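Local coordinates for protein pyridine synthase TbtD (Thermobispora bispora, PDB 5WA4) that probably catalyses the formal [4+2] aza-cycloaddition that forms the pyridine core of the thiopeptide antibiotic thiomuracin, and binds a leader peptide fragment of its substrate, at residues Thr166-Leu171 / Leu323-Leu328; Val173-Ala178 / Leu316-Thr321. All blocks are in the same frame, centred on the assembly; numbering follows the deposited sequence.

Contact 1 of 2, residues Thr166-Leu171 / Leu323-Leu328; sequences TIAFDL and LHLTRL
The backbone bond Leu328 N to His324 O, 2.9 Å, joins two residues of 323-328 that both touch 166-171, and the same helical turn sets Leu328 CG against one face of the His324 imidazole, offset toward its rim. The ring reaches across because CG stands anti to the backbone N (chi1 -178°). There its edge meets a methyl lying in its plane: Leu171 CD1 is 3.6 Å from His324 CD2, the two side chains crossing at about a right angle. Trp249 of helix 244-265 stacks on the imidazole, whose CD2-NE2 edge faces Leu171. Leu325 comes nearest to the opposing backbone. Leu325 CD2 lies 3.7 Å from Ala168 CA, and Leu325 CD1 3.8 Å from Ala168 CB. Alanine suits this site because its single methyl leaves room for both branches of the fork. Leu171 slides past Leu325 in the opposite direction, and Ile167 CG2 meets Leu328 CD1 at 4.1 Å. The segment axes approach to 10.7 Å at 166°: helices 164-178 and 307-328 form a buried antiparallel pair within the region related to lantibiotic dehydratase C-terminal domains. Asp170, on helix 164-178, forms a salt bridge with Arg226 of helix 220-235. No hydrogen bond spans the interface, so cohesion here comes from interlocking methyls and a ring edge excluded from water, and it depends on shape rather than on polar geometry.

Contact 2 of 2, residues Val173-Ala178 / Leu316-Thr321; sequences VATAHA and LVINCT
Thr175 turns toward 316-321, and all three of its heavy side-chain atoms have neighbours there, Ile318 CD1 being shared by CB and CG2. Thr175 CB lies 4.0 Å from Ile318 CD1. The methyl Thr175 CG2, anti to the backbone N (chi1 -58° for OG1), touches two branched aliphatic side chains, 3.9 Å from Ile318 CD1 and 4.0 Å from Val317 CG1. Ile318 owes its place to its length: its CB does not head straight for the partner helix, yet CG1 stands anti to the backbone N and the arm carries CD1 to Thr175. This is part of an antiparallel helix pair, with segment axes 9.8 Å apart at 169°, and compact, branched threonine suits this spacing, offering a methyl to apolar neighbours and a hydroxyl to polar ones. OG1 takes the polar branch. It bonds to Leu171 O one turn earlier, the usual way for a helical threonine to bury its hydroxyl, and receives the indole N-H of Trp249 from helix 244-265. The same indole N-H is also hydrogen-bonded to Thr321 OG1, which lies 3.2 Å from Thr175 OG1 and makes a weak bond to its own helix, 3.3 Å from Val317 O. Leu253, one turn further along helix 244-265, packs on Thr175, Val317 and Thr321.

After the N-terminal antiparallel sheet and helix 135-159, helix 164-178 supplies contact 1 with residues 166-171, then contact 2 with 173-178. The chain next runs through helices 184-201, 205-218, 220-235 and 244-265 and, past the unmodelled residues 273-305, helix 307-328 returns antiparallel. It therefore meets the partner helix in reverse order: 316-321 closes the inner loop at contact 2, and 323-328 the outer loop at contact 1. The two contacts are nested, with centres about 11 Å apart, and meet where Leu171 CB packs against Thr321 CG2 at 4.3 Å. Trp249 of the intervening helix 244-265 joins both. Near contact 1, Phe169 of helix 164-178 reaches helix 332-352 and the bound peptide.

Contact 1 of 2, residues Thr166-Leu171 / Leu323-Leu328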
# COMPACT_ATOMS: atom_id res chain seq x y z
N THR E 166 -30.14 -16.02 21.81
CA THR E 166 -29.99 -17.44 22.12
C THR E 166 -30.47 -18.28 20.95
O THR E 166 -29.96 -19.37 20.72
CB THR E 166 -30.76 -17.84 23.42
OG1 THR E 166 -30.50 -16.88 24.45
CG2 THR E 166 -30.34 -19.24 23.91
N ILE E 167 -31.45 -17.77 20.22
CA ILE E 167 -31.82 -18.43 18.99
C ILE E 167 -30.63 -18.34 18.01
O ILE E 167 -30.19 -19.36 17.47
CB ILE E 167 -33.07 -17.82 18.38
CG1 ILE E 167 -34.26 -18.05 19.33
CG2 ILE E 167 -33.31 -18.40 16.98
CD1 ILE E 167 -35.60 -17.42 18.89
N ALA E 168 -30.10 -17.14 17.85
CA ALA E 168 -28.95 -16.93 16.98
C ALA E 168 -27.77 -17.78 17.40
O ALA E 168 -27.06 -18.32 16.55
CB ALA E 168 -28.56 -15.49 16.96
N PHE E 169 -27.55 -17.94 18.69
CA PHE E 169 -26.42 -18.77 19.12
C PHE E 169 -26.61 -20.19 18.58
O PHE E 169 -25.70 -20.74 17.96
CB PHE E 169 -26.29 -18.77 20.64
CG PHE E 169 -25.12 -19.59 21.15
CD1 PHE E 169 -25.29 -20.93 21.49
CD2 PHE E 169 -23.87 -19.03 21.31
CE1 PHE E 169 -24.23 -21.69 21.96
CE2 PHE E 169 -22.80 -19.79 21.80
CZ PHE E 169 -22.98 -21.11 22.13
N ASP E 170 -27.80 -20.76 18.80
CA ASP E 170 -28.10 -22.12 18.36
C ASP E 170 -27.89 -22.27 16.83
O ASP E 170 -27.12 -23.13 16.39
CB ASP E 170 -29.54 -22.52 18.74
CG ASP E 170 -29.78 -22.63 20.26
OD1 ASP E 170 -28.82 -22.81 21.04
OD2 ASP E 170 -30.96 -22.58 20.68
N LEU E 171 -28.56 -21.43 16.04
CA LEU E 171 -28.46 -21.51 14.58
C LEU E 171 -27.03 -21.40 14.08
O LEU E 171 -26.56 -22.25 13.32
CB LEU E 171 -29.32 -20.44 13.91
CG LEU E 171 -30.81 -20.62 14.19
CD1 LEU E 171 -31.66 -19.61 13.41
CD2 LEU E 171 -31.22 -22.06 13.92
N LEU E 323 -27.89 -13.95 7.31
CA LEU E 323 -28.91 -13.15 6.64
C LEU E 323 -30.31 -13.42 7.23
O LEU E 323 -31.19 -12.53 7.23
CB LEU E 323 -28.91 -13.40 5.13
CG LEU E 323 -27.88 -12.75 4.19
CD1 LEU E 323 -28.09 -13.25 2.79
CD2 LEU E 323 -27.98 -11.23 4.17
N HIS E 324 -30.50 -14.64 7.75
CA HIS E 324 -31.72 -15.05 8.44
C HIS E 324 -31.83 -14.27 9.76
O HIS E 324 -32.84 -13.63 10.02
CB HIS E 324 -31.67 -16.55 8.71
CG HIS E 324 -32.88 -17.13 9.40
ND1 HIS E 324 -34.17 -16.97 8.91
CD2 HIS E 324 -32.99 -17.90 10.51
CE1 HIS E 324 -35.01 -17.62 9.69
NE2 HIS E 324 -34.32 -18.20 10.66
N LEU E 325 -30.78 -14.33 10.58
CA LEU E 325 -30.75 -13.65 11.86
C LEU E 325 -31.06 -12.15 11.69
O LEU E 325 -31.80 -11.58 12.49
CB LEU E 325 -29.40 -13.83 12.56
CG LEU E 325 -28.91 -15.27 12.70
CD1 LEU E 325 -27.53 -15.36 13.33
CD2 LEU E 325 -29.90 -16.14 13.45
N THR E 326 -30.53 -11.50 10.66
CA THR E 326 -30.92 -10.12 10.40
C THR E 326 -32.43 -10.04 10.12
O THR E 326 -33.09 -9.05 10.46
CB THR E 326 -30.10 -9.49 9.22
OG1 THR E 326 -28.84 -9.02 9.71
CG2 THR E 326 -30.84 -8.30 8.57
N ARG E 327 -33.00 -11.10 9.56
CA ARG E 327 -34.43 -11.09 9.27
C ARG E 327 -35.23 -11.29 10.57
O ARG E 327 -36.41 -10.92 10.65
CB ARG E 327 -34.77 -12.19 8.27
CG ARG E 327 -36.00 -11.94 7.44
CD ARG E 327 -36.18 -13.15 6.54
NE ARG E 327 -37.46 -13.15 5.85
CZ ARG E 327 -38.03 -14.27 5.40
NH1 ARG E 327 -37.43 -15.44 5.59
NH2 ARG E 327 -39.19 -14.21 4.76
N LEU E 328 -34.59 -11.88 11.58
CA LEU E 328 -35.20 -12.09 12.89
C LEU E 328 -35.16 -10.82 13.76
O LEU E 328 -35.86 -10.75 14.78
CB LEU E 328 -34.51 -13.23 13.65
CG LEU E 328 -34.50 -14.63 13.02
CD1 LEU E 328 -33.88 -15.64 13.98
CD2 LEU E 328 -35.89 -15.07 12.61

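Contact 2 of 2, residues Val173-Ala178 / Leu316-Thr321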
# COMPACT_ATOMS: atom_id res chain seq x y z
N VAL E 173 -24.14 -21.85 15.64
CA VAL E 173 -23.35 -23.02 16.04
C VAL E 173 -23.71 -24.26 15.21
O VAL E 173 -22.84 -25.03 14.82
CB VAL E 173 -23.55 -23.35 17.55
CG1 VAL E 173 -22.81 -24.63 17.93
CG2 VAL E 173 -23.09 -22.21 18.42
N ALA E 174 -25.01 -24.45 14.94
CA ALA E 174 -25.50 -25.68 14.31
C ALA E 174 -25.02 -25.78 12.86
O ALA E 174 -24.58 -26.85 12.41
CB ALA E 174 -27.01 -25.75 14.38
N THR E 175 -25.12 -24.66 12.15
CA THR E 175 -24.63 -24.57 10.79
C THR E 175 -23.12 -24.87 10.69
O THR E 175 -22.68 -25.61 9.78
CB THR E 175 -24.93 -23.19 10.21
OG1 THR E 175 -26.35 -22.98 10.25
CG2 THR E 175 -24.47 -23.08 8.77
N ALA E 176 -22.32 -24.32 11.61
CA ALA E 176 -20.88 -24.56 11.53
C ALA E 176 -20.53 -25.98 11.87
O ALA E 176 -19.50 -26.48 11.43
CB ALA E 176 -20.11 -23.63 12.43
N HIS E 177 -21.37 -26.65 12.66
CA HIS E 177 -21.05 -28.02 13.06
C HIS E 177 -21.49 -29.01 11.97
O HIS E 177 -20.73 -29.89 11.57
CB HIS E 177 -21.68 -28.40 14.40
CG HIS E 177 -21.16 -29.69 14.95
ND1 HIS E 177 -19.81 -29.96 15.04
CD2 HIS E 177 -21.80 -30.79 15.40
CE1 HIS E 177 -19.64 -31.17 15.54
NE2 HIS E 177 -20.83 -31.70 15.77
N ALA E 178 -22.71 -28.83 11.50
CA ALA E 178 -23.33 -29.76 10.58
C ALA E 178 -22.86 -29.56 9.15
O ALA E 178 -22.49 -30.51 8.47
CB ALA E 178 -24.85 -29.64 10.67
N LEU E 316 -21.35 -19.85 1.77
CA LEU E 316 -22.61 -19.30 1.30
C LEU E 316 -23.72 -19.59 2.32
O LEU E 316 -24.67 -18.81 2.50
CB LEU E 316 -23.00 -19.85 -0.07
CG LEU E 316 -24.27 -19.22 -0.63
CD1 LEU E 316 -24.08 -18.67 -2.04
CD2 LEU E 316 -25.39 -20.23 -0.61
N VAL E 317 -23.58 -20.72 3.00
CA VAL E 317 -24.66 -21.24 3.79
C VAL E 317 -24.57 -20.63 5.22
O VAL E 317 -25.59 -20.19 5.79
CB VAL E 317 -24.64 -22.80 3.74
CG1 VAL E 317 -23.78 -23.44 4.81
CG2 VAL E 317 -26.02 -23.34 3.71
N ILE E 318 -23.36 -20.50 5.77
CA ILE E 318 -23.21 -19.73 7.00
C ILE E 318 -23.62 -18.26 6.74
O ILE E 318 -24.16 -17.60 7.61
CB ILE E 318 -21.77 -19.79 7.57
CG1 ILE E 318 -21.74 -19.26 9.01
CG2 ILE E 318 -20.83 -18.95 6.78
CD1 ILE E 318 -22.08 -20.33 10.05
N ASN E 319 -23.39 -17.76 5.53
CA ASN E 319 -23.79 -16.39 5.25
C ASN E 319 -25.30 -16.25 5.14
O ASN E 319 -25.87 -15.23 5.53
CB ASN E 319 -23.12 -15.87 4.00
CG ASN E 319 -21.95 -14.99 4.32
OD1 ASN E 319 -20.82 -15.47 4.45
ND2 ASN E 319 -22.22 -13.69 4.50
N CYS E 320 -25.94 -17.28 4.63
CA CYS E 320 -27.38 -17.29 4.56
C CYS E 320 -27.95 -17.31 6.00
O CYS E 320 -28.97 -16.69 6.29
CB CYS E 320 -27.86 -18.50 3.73
SG CYS E 320 -27.82 -18.22 1.90
N THR E 321 -27.28 -18.01 6.91
CA THR E 321 -27.71 -18.01 8.30
C THR E 321 -27.68 -16.59 8.87
O THR E 321 -28.68 -16.12 9.45
CB THR E 321 -26.84 -18.91 9.16
OG1 THR E 321 -27.04 -20.27 8.78
CG2 THR E 321 -27.20 -18.75 10.63